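Local coordinates for protein glucose-resistance amylase regulator (Weissella paramesenteroides ATCC 33313, PDB 4RK6) that binds glucose and probably acts as a DNA-binding transcriptional regulator of the LacI family, at residues A[11-19]-A[66-77]; A[176-186]-A[207-215]. All blocks are in the same frame, centred on the assembly; numbering follows the deposited sequence.

Interaction 1. Residues A[11-19]-A[66-77]; sequences RVVGVVVPL and QVGAVFMLSLDI
With chi1 at 178°, Val16 has CG1 anti to its backbone N and CG2 anti to its carbonyl carbon, and the two methyls part ways: CG2 meets Val70 CG1 at 3.8 Å, while CG1 reaches Ile77 CD1 at 4.1 Å. Phe71 keeps CG beside its own N (chi1 -64°), which swings the ring back along the chain until CE2 lies 3.9 Å from Val13 CB, with Val13 CG2 in the ring plane at that edge. On this same face Val15 CG1 touches Leu73 CD2 at 3.9 Å. These are adjacent parallel strands of a Rossmann-like sheet; strand 42-48 pairs with the other edge of 12-18, the order expected of successive beta-alpha-beta crossovers. Leu32 of helix 24-39 and Ala251 and Met252 of helix 244-257 also pack against Phe71. Every second residue of strand 12-18 bonds across, in the parallel manner. Val12 O takes Gly68 N almost head-on at 2.8 Å; Gly14 gives its N to Ala69 O and accepts Phe71 N; Val16 N goes to Phe71 O at 2.9 Å, and a weak bond from Leu73 N to Val16 O (3.3 Å) ends the series. Every side chain meeting along the paired strands is apolar, so the hydrogen bonds between them are all main-chain; Ala69 N is buried by the contact without a partner in the model, probably a small polar cost in an apolar setting.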
ATOM      1  N   ARG A  11     -18.852  21.477   6.657  1.00 59.80           N
ATOM      2  CA  ARG A  11     -18.809  20.765   5.345  1.00 43.32           C
ATOM      3  C   ARG A  11     -17.648  19.760   5.302  1.00 41.42           C
ATOM      4  O   ARG A  11     -16.713  19.872   4.502  1.00 34.23           O
ATOM      5  CB  ARG A  11     -18.728  21.795   4.212  1.00 81.35           C
ATOM      6  CG  ARG A  11     -19.477  21.390   2.958  1.00 99.94           C
ATOM      7  CD  ARG A  11     -19.856  22.593   2.110  1.00 84.16           C
ATOM      8  NE  ARG A  11     -20.503  22.173   0.868  1.00 77.27           N
ATOM      9  CZ  ARG A  11     -21.767  21.758   0.763  1.00103.64           C
ATOM     10  NH1 ARG A  11     -22.238  21.391  -0.425  1.00 66.62           N
ATOM     11  NH2 ARG A  11     -22.569  21.697   1.826  1.00 59.00           N
ATOM     12  N   VAL A  12     -17.735  18.753   6.174  1.00 30.76           N
ATOM     13  CA  VAL A  12     -16.722  17.717   6.292  1.00 28.70           C
ATOM     14  C   VAL A  12     -17.393  16.345   6.365  1.00 24.51           C
ATOM     15  O   VAL A  12     -18.479  16.254   6.924  1.00 27.88           O
ATOM     16  CB  VAL A  12     -15.865  17.923   7.553  1.00 48.72           C
ATOM     17  CG1 VAL A  12     -14.879  16.777   7.730  1.00 30.24           C
ATOM     18  CG2 VAL A  12     -15.137  19.253   7.473  1.00 56.77           C
ATOM     19  N   VAL A  13     -16.759  15.345   5.746  1.00 25.77           N
ATOM     20  CA  VAL A  13     -17.121  13.922   5.895  1.00 24.22           C
ATOM     21  C   VAL A  13     -15.943  13.138   6.445  1.00 32.70           C
ATOM     22  O   VAL A  13     -14.779  13.485   6.223  1.00 29.96           O
ATOM     23  CB  VAL A  13     -17.624  13.269   4.585  1.00 24.60           C
ATOM     24  CG1 VAL A  13     -18.874  14.002   4.098  1.00 25.80           C
ATOM     25  CG2 VAL A  13     -16.544  13.209   3.526  1.00 31.35           C
ATOM     26  N   GLY A  14     -16.244  12.072   7.176  1.00 24.87           N
ATOM     27  CA  GLY A  14     -15.205  11.243   7.775  1.00 27.20           C
ATOM     28  C   GLY A  14     -15.165   9.882   7.142  1.00 23.76           C
ATOM     29  O   GLY A  14     -16.171   9.390   6.626  1.00 24.71           O
ATOM     30  N   VAL A  15     -13.999   9.256   7.160  1.00 23.03           N
ATOM     31  CA  VAL A  15     -13.859   7.886   6.668  1.00 24.03           C
ATOM     32  C   VAL A  15     -13.116   7.127   7.740  1.00 27.76           C
ATOM     33  O   VAL A  15     -12.123   7.621   8.247  1.00 28.45           O
ATOM     34  CB  VAL A  15     -13.059   7.804   5.358  1.00 32.29           C
ATOM     35  CG1 VAL A  15     -13.078   6.389   4.793  1.00 29.54           C
ATOM     36  CG2 VAL A  15     -13.606   8.778   4.344  1.00 57.83           C
ATOM     37  N   VAL A  16     -13.633   5.961   8.094  1.00 24.44           N
ATOM     38  CA  VAL A  16     -13.046   5.136   9.149  1.00 27.71           C
ATOM     39  C   VAL A  16     -12.419   3.945   8.445  1.00 23.48           C
ATOM     40  O   VAL A  16     -13.090   3.163   7.778  1.00 28.48           O
ATOM     41  CB  VAL A  16     -14.087   4.693  10.206  1.00 29.84           C
ATOM     42  CG1 VAL A  16     -13.446   3.801  11.270  1.00 29.75           C
ATOM     43  CG2 VAL A  16     -14.709   5.893  10.888  1.00 27.68           C
ATOM     44  N   VAL A  17     -11.101   3.837   8.597  1.00 29.05           N
ATOM     45  CA  VAL A  17     -10.287   2.802   7.959  1.00 25.63           C
ATOM     46  C   VAL A  17      -9.710   1.880   9.047  1.00 28.11           C
ATOM     47  O   VAL A  17      -9.239   2.359  10.074  1.00 32.26           O
ATOM     48  CB  VAL A  17      -9.117   3.441   7.189  1.00 30.94           C
ATOM     49  CG1 VAL A  17      -8.311   2.401   6.421  1.00 48.04           C
ATOM     50  CG2 VAL A  17      -9.639   4.524   6.245  1.00 36.82           C
ATOM     51  N   PRO A  18      -9.772   0.567   8.834  1.00 30.53           N
ATOM     52  CA  PRO A  18      -9.126  -0.326   9.813  1.00 46.44           C
ATOM     53  C   PRO A  18      -7.604  -0.171   9.819  1.00 48.86           C
ATOM     54  O   PRO A  18      -6.999   0.107   8.777  1.00 40.60           O
ATOM     55  CB  PRO A  18      -9.525  -1.731   9.346  1.00 45.63           C
ATOM     56  CG  PRO A  18      -9.938  -1.594   7.926  1.00 55.40           C
ATOM     57  CD  PRO A  18     -10.310  -0.160   7.669  1.00 33.17           C
ATOM     58  N   LEU A  19      -6.982  -0.326  10.985  1.00 48.56           N
ATOM     59  CA  LEU A  19      -5.516  -0.281  11.057  1.00 53.45           C
ATOM     60  C   LEU A  19      -4.883  -1.328  10.133  1.00 56.79           C
ATOM     61  O   LEU A  19      -3.887  -1.053   9.461  1.00 50.64           O
ATOM     62  CB  LEU A  19      -5.012  -0.481  12.490  1.00 54.96           C
ATOM     63  CG  LEU A  19      -4.563   0.762  13.270  1.00 58.24           C
ATOM     64  CD1 LEU A  19      -3.842   0.296  14.525  1.00105.51           C
ATOM     65  CD2 LEU A  19      -3.668   1.692  12.456  1.00 56.37           C
ATOM     66  N   GLN A  66     -17.860  17.635  13.655  1.00 43.36           N
ATOM     67  CA  GLN A  66     -19.143  17.981  13.048  1.00 46.91           C
ATOM     68  C   GLN A  66     -19.279  17.419  11.635  1.00 45.85           C
ATOM     69  O   GLN A  66     -19.747  18.105  10.710  1.00 43.95           O
ATOM     70  CB  GLN A  66     -19.344  19.505  13.034  1.00 55.51           C
ATOM     71  CG  GLN A  66     -19.185  20.166  14.396  1.00 95.93           C
ATOM     72  CD  GLN A  66     -19.234  21.677  14.317  1.00105.16           C
ATOM     73  OE1 GLN A  66     -18.315  22.361  14.765  1.00 95.32           O
ATOM     74  NE2 GLN A  66     -20.303  22.207  13.734  1.00 84.22           N
ATOM     75  N   VAL A  67     -18.898  16.163  11.470  1.00 35.82           N
ATOM     76  CA  VAL A  67     -18.973  15.550  10.146  1.00 36.28           C
ATOM     77  C   VAL A  67     -20.438  15.385   9.739  1.00 29.98           C
ATOM     78  O   VAL A  67     -21.317  15.181  10.588  1.00 29.95           O
ATOM     79  CB  VAL A  67     -18.203  14.218  10.065  1.00 31.96           C
ATOM     80  CG1 VAL A  67     -16.727  14.433  10.390  1.00 31.50           C
ATOM     81  CG2 VAL A  67     -18.814  13.170  10.986  1.00 30.01           C
ATOM     82  N   GLY A  68     -20.705  15.534   8.449  1.00 27.75           N
ATOM     83  CA  GLY A  68     -22.045  15.312   7.919  1.00 29.81           C
ATOM     84  C   GLY A  68     -22.328  13.842   7.647  1.00 26.75           C
ATOM     85  O   GLY A  68     -23.486  13.423   7.586  1.00 25.35           O
ATOM     86  N   ALA A  69     -21.262  13.073   7.447  1.00 25.54           N
ATOM     87  CA  ALA A  69     -21.362  11.678   7.043  1.00 20.67           C
ATOM     88  C   ALA A  69     -20.117  10.971   7.453  1.00 26.44           C
ATOM     89  O   ALA A  69     -19.058  11.583   7.540  1.00 24.61           O
ATOM     90  CB  ALA A  69     -21.553  11.549   5.542  1.00 26.16           C
ATOM     91  N   VAL A  70     -20.243   9.665   7.675  1.00 20.64           N
ATOM     92  CA  VAL A  70     -19.113   8.819   8.015  1.00 23.17           C
ATOM     93  C   VAL A  70     -19.200   7.623   7.124  1.00 24.85           C
ATOM     94  O   VAL A  70     -20.224   6.962   7.073  1.00 25.35           O
ATOM     95  CB  VAL A  70     -19.143   8.369   9.487  1.00 21.24           C
ATOM     96  CG1 VAL A  70     -18.023   7.367   9.763  1.00 25.60           C
ATOM     97  CG2 VAL A  70     -19.038   9.579  10.399  1.00 23.31           C
ATOM     98  N   PHE A  71     -18.115   7.355   6.414  1.00 19.56           N
ATOM     99  CA  PHE A  71     -18.006   6.233   5.542  1.00 21.04           C
ATOM    100  C   PHE A  71     -17.219   5.151   6.240  1.00 25.98           C
ATOM    101  O   PHE A  71     -16.113   5.401   6.698  1.00 26.47           O
ATOM    102  CB  PHE A  71     -17.343   6.655   4.240  1.00 25.65           C
ATOM    103  CG  PHE A  71     -18.174   7.653   3.487  1.00 22.26           C
ATOM    104  CD1 PHE A  71     -19.333   7.237   2.844  1.00 26.51           C
ATOM    105  CD2 PHE A  71     -17.887   8.999   3.532  1.00 26.70           C
ATOM    106  CE1 PHE A  71     -20.150   8.148   2.196  1.00 26.02           C
ATOM    107  CE2 PHE A  71     -18.694   9.912   2.880  1.00 26.46           C
ATOM    108  CZ  PHE A  71     -19.830   9.485   2.217  1.00 26.37           C
HETATM  109  N   MSE A  72     -17.802   3.959   6.314  1.00 23.66           N
HETATM  110  CA  MSE A  72     -17.183   2.816   6.995  0.50 19.61           C
HETATM  111  C   MSE A  72     -16.659   1.821   5.993  1.00 26.23           C
HETATM  112  O   MSE A  72     -17.401   1.367   5.138  1.00 26.97           O
HETATM  113  CB  MSE A  72     -18.255   2.127   7.838  0.50 23.54           C
HETATM  114  CG  MSE A  72     -18.964   3.130   8.728  0.50 24.11           C
HETATM  115 SE   MSE A  72     -17.788   3.612  10.236  0.50 22.48          SE
HETATM  116  CE  MSE A  72     -19.128   4.579  11.300  0.50 26.06           C
ATOM    117  N   LEU A  73     -15.379   1.450   6.099  1.00 29.04           N
ATOM    118  CA  LEU A  73     -14.779   0.463   5.185  1.00 33.10           C
ATOM    119  C   LEU A  73     -14.644  -0.926   5.814  1.00 56.60           C
ATOM    120  O   LEU A  73     -14.614  -1.919   5.097  1.00 57.12           O
ATOM    121  CB  LEU A  73     -13.394   0.912   4.744  1.00 35.41           C
ATOM    122  CG  LEU A  73     -13.171   2.330   4.238  1.00 50.68           C
ATOM    123  CD1 LEU A  73     -11.956   2.349   3.321  1.00 45.81           C
ATOM    124  CD2 LEU A  73     -14.379   2.895   3.515  1.00 40.40           C
ATOM    125  N   SER A  74     -14.544  -0.976   7.143  1.00 65.60           N
ATOM    126  CA  SER A  74     -14.317  -2.227   7.870  0.50 81.80           C
ATOM    127  C   SER A  74     -15.583  -3.076   7.905  1.00 87.92           C
ATOM    128  O   SER A  74     -16.681  -2.598   7.589  1.00 63.74           O
ATOM    129  CB  SER A  74     -13.859  -1.950   9.312  0.50 91.16           C
ATOM    130  OG  SER A  74     -12.802  -1.006   9.379  0.50 64.78           O
ATOM    131  N   LEU A  75     -15.426  -4.342   8.281  1.00 74.09           N
ATOM    132  CA  LEU A  75     -16.568  -5.208   8.552  1.00 68.23           C
ATOM    133  C   LEU A  75     -16.781  -5.276  10.075  1.00 53.24           C
ATOM    134  O   LEU A  75     -17.757  -5.863  10.541  1.00 61.54           O
ATOM    135  CB  LEU A  75     -16.347  -6.603   7.960  1.00 75.00           C
ATOM    136  N   ASP A  76     -15.901  -4.608  10.829  1.00 44.37           N
ATOM    137  CA  ASP A  76     -15.733  -4.809  12.268  1.00 55.14           C
ATOM    138  C   ASP A  76     -16.212  -3.628  13.149  1.00 58.83           C
ATOM    139  O   ASP A  76     -15.819  -3.514  14.313  1.00 46.73           O
ATOM    140  CB  ASP A  76     -14.240  -5.073  12.535  1.00 79.73           C
ATOM    141  CG  ASP A  76     -14.000  -6.276  13.428  1.00 97.15           C
ATOM    142  OD1 ASP A  76     -14.868  -6.602  14.267  1.00 82.50           O
ATOM    143  OD2 ASP A  76     -12.928  -6.901  13.288  1.00114.96           O
ATOM    144  N   ILE A  77     -17.088  -2.775  12.632  1.00 42.03           N
ATOM    145  CA  ILE A  77     -17.491  -1.580  13.372  1.00 41.78           C
ATOM    146  C   ILE A  77     -18.484  -1.969  14.461  1.00 24.21           C
ATOM    147  O   ILE A  77     -19.435  -2.714  14.183  1.00 30.90           O
ATOM    148  CB  ILE A  77     -18.153  -0.539  12.445  1.00 32.52           C
ATOM    149  CG1 ILE A  77     -17.189  -0.141  11.307  1.00 48.19           C
ATOM    150  CG2 ILE A  77     -18.582   0.691  13.233  1.00 32.63           C
ATOM    151  CD1 ILE A  77     -15.975   0.644  11.762  1.00 36.97           C
TER
HETATM  152  O   HOH W   1     -20.335  19.199   8.019  1.00 53.83           O
HETATM  153  O   HOH W   2     -14.139   1.060   8.501  1.00 47.65           O

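Interaction 2. Residues A[176-186]-A[207-215]; sequences YTSVTTGYDIN and AMSDHGKTV
Met208 O, on the residue whose selenium rests against Ile185, is gripped by two backbone N-H groups, His211 N at 3.1 Å and Lys213 N at 2.9 Å, which come from opposite faces of its carbonyl plane. They fold the chain back at the end of helix 198-210, where Gly212 takes a positive phi. In this periplasmic-binding-protein-like domain that helix end packs against helix 172-182, with Ala207 between Tyr176 and Val179. Its CB sits over the centre of the Tyr176 ring, 3.8 Å from the centroid in a CH-pi contact, and also touches Val179 CG2 at 3.6 Å. Tyr176 can lie across Ala207 because its CG is anti to the backbone N (chi1 -163°). That leaves OH to donate to Asp210 OD2 at 2.6 Å, on the anti lone pair, with ring and carboxylate planes 55° apart. The other carboxylate oxygen, OD1, makes a salt bridge to Arg234 of the second subunit, so Asp210 ties this helix pair to the dimer interface and is probably kept ionised. The imidazole of His211 is fixed in its rotation by ND1, which gives a hydrogen bond to Ala207 O at 2.7 Å, in the carbonyl plane and in the ring plane. Held that way, it presents CE1 to Thr180 CG2, the two side chains crossing at about a right angle. Ile185 and Met208 run antiparallel alongside one another, CD1 to SE 3.9 Å. An Asx turn spans Ile185, Asp184 OD1 accepting from Asn186 N. Lys213 brings CD and CE up to Ile185 O, and its NZ donates over 2.8 Å to a water that in turn donates to Asn186 O.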
ATOM      1  N   TYR A 176       1.218 -18.048   1.318  1.00 20.36           N
ATOM      2  CA  TYR A 176       2.455 -18.810   1.310  1.00 22.42           C
ATOM      3  C   TYR A 176       2.311 -20.090   2.129  1.00 20.11           C
ATOM      4  O   TYR A 176       2.698 -21.190   1.686  1.00 21.41           O
ATOM      5  CB  TYR A 176       3.601 -17.967   1.862  1.00 20.09           C
ATOM      6  CG  TYR A 176       4.957 -18.530   1.499  1.00 17.52           C
ATOM      7  CD1 TYR A 176       5.526 -19.563   2.239  1.00 22.88           C
ATOM      8  CD2 TYR A 176       5.665 -18.049   0.399  1.00 19.46           C
ATOM      9  CE1 TYR A 176       6.762 -20.091   1.893  1.00 23.91           C
ATOM     10  CE2 TYR A 176       6.893 -18.572   0.042  1.00 22.89           C
ATOM     11  CZ  TYR A 176       7.445 -19.601   0.796  1.00 25.88           C
ATOM     12  OH  TYR A 176       8.660 -20.140   0.434  1.00 22.93           O
ATOM     13  N   THR A 177       1.749 -19.941   3.323  1.00 20.49           N
ATOM     14  CA  THR A 177       1.635 -21.087   4.241  1.00 23.97           C
ATOM     15  C   THR A 177       0.587 -22.093   3.816  1.00 25.38           C
ATOM     16  O   THR A 177       0.688 -23.278   4.174  1.00 22.70           O
ATOM     17  CB  THR A 177       1.388 -20.653   5.715  1.00 26.86           C
ATOM     18  OG1 THR A 177       0.140 -19.958   5.867  1.00 25.96           O
ATOM     19  CG2 THR A 177       2.515 -19.790   6.226  1.00 29.68           C
ATOM     20  N   SER A 178      -0.424 -21.657   3.065  1.00 23.79           N
ATOM     21  CA  SER A 178      -1.512 -22.555   2.699  1.00 20.54           C
ATOM     22  C   SER A 178      -0.987 -23.821   2.027  1.00 23.34           C
ATOM     23  O   SER A 178      -1.415 -24.929   2.343  1.00 25.65           O
ATOM     24  CB  SER A 178      -2.525 -21.857   1.780  1.00 22.56           C
ATOM     25  OG  SER A 178      -1.952 -21.524   0.525  1.00 21.86           O
ATOM     26  N   VAL A 179      -0.082 -23.656   1.075  1.00 22.11           N
ATOM     27  CA  VAL A 179       0.375 -24.793   0.258  1.00 24.02           C
ATOM     28  C   VAL A 179       1.685 -25.396   0.735  1.00 30.59           C
ATOM     29  O   VAL A 179       2.189 -26.320   0.116  1.00 28.16           O
ATOM     30  CB  VAL A 179       0.513 -24.405  -1.230  1.00 22.16           C
ATOM     31  CG1 VAL A 179      -0.860 -24.168  -1.816  1.00 21.45           C
ATOM     32  CG2 VAL A 179       1.402 -23.174  -1.398  1.00 25.15           C
ATOM     33  N   THR A 180       2.225 -24.884   1.832  1.00 23.94           N
ATOM     34  CA  THR A 180       3.447 -25.433   2.424  1.00 27.15           C
ATOM     35  C   THR A 180       3.132 -26.137   3.747  1.00 33.43           C
ATOM     36  O   THR A 180       3.472 -27.296   3.921  1.00 33.67           O
ATOM     37  CB  THR A 180       4.511 -24.336   2.618  1.00 26.59           C
ATOM     38  OG1 THR A 180       3.940 -23.233   3.322  1.00 25.25           O
ATOM     39  CG2 THR A 180       5.012 -23.849   1.278  1.00 25.73           C
ATOM     40  N   THR A 181       2.472 -25.465   4.680  1.00 29.90           N
ATOM     41  CA  THR A 181       2.159 -26.117   5.941  1.00 30.71           C
ATOM     42  C   THR A 181       0.680 -26.523   6.045  1.00 38.56           C
ATOM     43  O   THR A 181       0.337 -27.392   6.829  1.00 32.78           O
ATOM     44  CB  THR A 181       2.603 -25.243   7.123  1.00 35.62           C
ATOM     45  OG1 THR A 181       1.948 -23.981   7.043  1.00 37.80           O
ATOM     46  CG2 THR A 181       4.114 -25.025   7.088  1.00 46.67           C
ATOM     47  N   GLY A 182      -0.191 -25.928   5.238  1.00 26.83           N
ATOM     48  CA  GLY A 182      -1.607 -26.273   5.237  1.00 26.12           C
ATOM     49  C   GLY A 182      -1.948 -27.526   4.458  1.00 36.21           C
ATOM     50  O   GLY A 182      -2.866 -28.289   4.828  1.00 32.33           O
ATOM     51  N   TYR A 183      -1.254 -27.700   3.338  1.00 26.64           N
ATOM     52  CA  TYR A 183      -1.364 -28.876   2.480  1.00 26.97           C
ATOM     53  C   TYR A 183       0.036 -29.337   2.098  1.00 29.96           C
ATOM     54  O   TYR A 183       1.018 -28.664   2.367  1.00 29.59           O
ATOM     55  CB  TYR A 183      -2.187 -28.566   1.217  1.00 25.39           C
ATOM     56  CG  TYR A 183      -3.622 -28.256   1.534  1.00 25.41           C
ATOM     57  CD1 TYR A 183      -4.564 -29.280   1.637  1.00 25.97           C
ATOM     58  CD2 TYR A 183      -4.051 -26.944   1.739  1.00 26.34           C
ATOM     59  CE1 TYR A 183      -5.880 -29.013   1.953  1.00 31.43           C
ATOM     60  CE2 TYR A 183      -5.373 -26.667   2.053  1.00 30.64           C
ATOM     61  CZ  TYR A 183      -6.281 -27.706   2.156  1.00 39.73           C
ATOM     62  OH  TYR A 183      -7.587 -27.451   2.458  1.00 33.89           O
ATOM     63  N   ASP A 184       0.104 -30.505   1.478  1.00 31.40           N
ATOM     64  CA  ASP A 184       1.346 -31.097   1.010  1.00 26.70           C
ATOM     65  C   ASP A 184       1.652 -30.534  -0.367  1.00 24.52           C
ATOM     66  O   ASP A 184       0.939 -30.828  -1.335  1.00 26.29           O
ATOM     67  CB  ASP A 184       1.156 -32.623   0.945  1.00 31.19           C
ATOM     68  CG  ASP A 184       2.340 -33.359   0.372  1.00 36.78           C
ATOM     69  OD1 ASP A 184       3.392 -32.751   0.065  1.00 28.70           O
ATOM     70  OD2 ASP A 184       2.192 -34.588   0.212  1.00 31.89           O
ATOM     71  N   ILE A 185       2.695 -29.717  -0.454  1.00 24.23           N
ATOM     72  CA  ILE A 185       3.021 -28.999  -1.695  1.00 22.80           C
ATOM     73  C   ILE A 185       3.342 -29.930  -2.832  1.00 25.63           C
ATOM     74  O   ILE A 185       3.196 -29.553  -3.983  1.00 24.92           O
ATOM     75  CB  ILE A 185       4.157 -27.958  -1.506  1.00 23.20           C
ATOM     76  CG1 ILE A 185       4.179 -26.957  -2.673  1.00 29.71           C
ATOM     77  CG2 ILE A 185       5.526 -28.620  -1.368  1.00 28.54           C
ATOM     78  CD1 ILE A 185       4.834 -25.653  -2.307  1.00 29.50           C
ATOM     79  N   ASN A 186       3.760 -31.164  -2.510  1.00 24.74           N
ATOM     80  CA  ASN A 186       4.120 -32.143  -3.498  1.00 23.08           C
ATOM     81  C   ASN A 186       2.944 -32.926  -4.044  1.00 22.53           C
ATOM     82  O   ASN A 186       3.073 -33.579  -5.075  1.00 29.08           O
ATOM     83  CB  ASN A 186       5.062 -33.191  -2.906  1.00 31.99           C
ATOM     84  CG  ASN A 186       6.235 -32.584  -2.190  1.00 29.34           C
ATOM     85  OD1 ASN A 186       7.052 -31.898  -2.805  1.00 27.81           O
ATOM     86  ND2 ASN A 186       6.336 -32.853  -0.885  1.00 35.69           N
ATOM     87  N   ALA A 207       5.383 -19.425  -2.914  1.00 19.27           N
ATOM     88  CA  ALA A 207       5.534 -20.721  -2.247  1.00 22.70           C
ATOM     89  C   ALA A 207       5.804 -21.771  -3.305  1.00 25.11           C
ATOM     90  O   ALA A 207       6.680 -22.634  -3.138  1.00 24.36           O
ATOM     91  CB  ALA A 207       4.302 -21.074  -1.435  1.00 20.94           C
HETATM   92  N   MSE A 208       5.080 -21.693  -4.421  1.00 20.34           N
HETATM   93  CA  MSE A 208       5.294 -22.682  -5.495  1.00 21.40           C
HETATM   94  C   MSE A 208       6.691 -22.553  -6.049  1.00 24.38           C
HETATM   95  O   MSE A 208       7.421 -23.574  -6.169  1.00 24.21           O
HETATM   96  CB  MSE A 208       4.261 -22.583  -6.626  1.00 22.66           C
HETATM   97  CG  MSE A 208       2.799 -22.752  -6.194  1.00 20.71           C
HETATM   98 SE   MSE A 208       2.410 -24.395  -5.137  1.00 26.74          SE
HETATM   99  CE  MSE A 208       2.526 -25.571  -6.695  1.00 22.50           C
ATOM    100  N   SER A 209       7.091 -21.325  -6.395  1.00 22.43           N
ATOM    101  CA  SER A 209       8.427 -21.073  -6.996  1.00 22.31           C
ATOM    102  C   SER A 209       9.567 -21.503  -6.089  1.00 23.20           C
ATOM    103  O   SER A 209      10.569 -22.029  -6.570  1.00 26.49           O
ATOM    104  CB  SER A 209       8.634 -19.583  -7.326  1.00 27.54           C
ATOM    105  OG  SER A 209       7.706 -19.152  -8.283  1.00 35.84           O
ATOM    106  N   ASP A 210       9.405 -21.263  -4.792  1.00 20.81           N
ATOM    107  CA  ASP A 210      10.450 -21.574  -3.800  1.00 23.14           C
ATOM    108  C   ASP A 210      10.609 -23.079  -3.567  1.00 31.31           C
ATOM    109  O   ASP A 210      11.595 -23.508  -2.957  1.00 27.33           O
ATOM    110  CB  ASP A 210      10.128 -20.918  -2.457  1.00 23.02           C
ATOM    111  CG  ASP A 210      10.312 -19.394  -2.455  1.00 21.32           C
ATOM    112  OD1 ASP A 210      10.885 -18.815  -3.408  1.00 23.32           O
ATOM    113  OD2 ASP A 210       9.948 -18.792  -1.425  1.00 21.61           O
ATOM    114  N   HIS A 211       9.634 -23.865  -4.021  1.00 24.62           N
ATOM    115  CA  HIS A 211       9.645 -25.328  -3.840  1.00 23.53           C
ATOM    116  C   HIS A 211       9.640 -26.079  -5.154  1.00 28.34           C
ATOM    117  O   HIS A 211       9.047 -27.168  -5.260  1.00 29.47           O
ATOM    118  CB  HIS A 211       8.489 -25.744  -2.942  1.00 25.21           C
ATOM    119  CG  HIS A 211       8.592 -25.174  -1.565  1.00 28.98           C
ATOM    120  ND1 HIS A 211       8.142 -23.911  -1.245  1.00 24.25           N
ATOM    121  CD2 HIS A 211       9.121 -25.679  -0.428  1.00 29.16           C
ATOM    122  CE1 HIS A 211       8.402 -23.658   0.025  1.00 35.62           C
ATOM    123  NE2 HIS A 211       8.987 -24.722   0.547  1.00 30.47           N
ATOM    124  N   GLY A 212      10.303 -25.490  -6.143  1.00 24.76           N
ATOM    125  CA  GLY A 212      10.552 -26.132  -7.433  1.00 32.81           C
ATOM    126  C   GLY A 212       9.342 -26.340  -8.329  1.00 38.33           C
ATOM    127  O   GLY A 212       9.341 -27.244  -9.171  1.00 29.38           O
ATOM    128  N   LYS A 213       8.314 -25.512  -8.153  1.00 25.67           N
ATOM    129  CA  LYS A 213       7.107 -25.608  -8.956  1.00 23.12           C
ATOM    130  C   LYS A 213       6.847 -24.272  -9.616  1.00 26.16           C
ATOM    131  O   LYS A 213       7.557 -23.299  -9.359  1.00 25.99           O
ATOM    132  CB  LYS A 213       5.943 -26.067  -8.083  1.00 25.15           C
ATOM    133  CG  LYS A 213       6.145 -27.498  -7.533  1.00 32.93           C
ATOM    134  CD  LYS A 213       4.882 -28.133  -6.980  1.00 39.52           C
ATOM    135  CE  LYS A 213       5.104 -29.595  -6.579  1.00 36.84           C
ATOM    136  NZ  LYS A 213       5.260 -30.512  -7.742  1.00 33.65           N
ATOM    137  N   THR A 214       5.858 -24.238 -10.506  1.00 22.66           N
ATOM    138  CA  THR A 214       5.552 -23.042 -11.254  1.00 24.51           C
ATOM    139  C   THR A 214       4.054 -22.892 -11.417  1.00 27.65           C
ATOM    140  O   THR A 214       3.363 -23.866 -11.684  1.00 26.25           O
ATOM    141  CB  THR A 214       6.194 -23.116 -12.655  1.00 36.25           C
ATOM    142  OG1 THR A 214       7.595 -23.402 -12.511  1.00 38.51           O
ATOM    143  CG2 THR A 214       6.021 -21.803 -13.412  1.00 46.00           C
ATOM    144  N   VAL A 215       3.578 -21.661 -11.249  1.00 24.29           N
ATOM    145  CA  VAL A 215       2.194 -21.288 -11.567  1.00 20.64           C
ATOM    146  C   VAL A 215       2.199 -20.823 -13.008  1.00 25.12           C
ATOM    147  O   VAL A 215       3.073 -20.024 -13.363  1.00 25.96           O
ATOM    148  CB  VAL A 215       1.759 -20.121 -10.647  1.00 23.57           C
ATOM    149  CG1 VAL A 215       0.418 -19.544 -11.064  1.00 23.92           C
ATOM    150  CG2 VAL A 215       1.714 -20.566  -9.193  1.00 24.72           C
TER
HETATM  151  O   HOH W   3       4.827 -33.217  -7.041  1.00 29.17           O

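Overall arrangement
The two contacts lie on opposite sides of the chain's centre, their centres 39 Å apart and their nearest atoms about 20 Å apart, so neither touches the other. Interaction 1 joins two neighbouring inner strands in the lobe that opens the chain; interaction 2 joins two helix ends on the flank of the other lobe. Glucose lies between, with Thr22, Phe24 and Thr96 among its pocket residues from the one side and Arg145, His170 and Thr196 from the other. Interaction 1 comes close to it: the Leu73 side chain is about 7 Å from the sugar. Both contacts also reach the second subunit, interaction 1 by packing and interaction 2 where Asp210 meets Arg234 of that subunit.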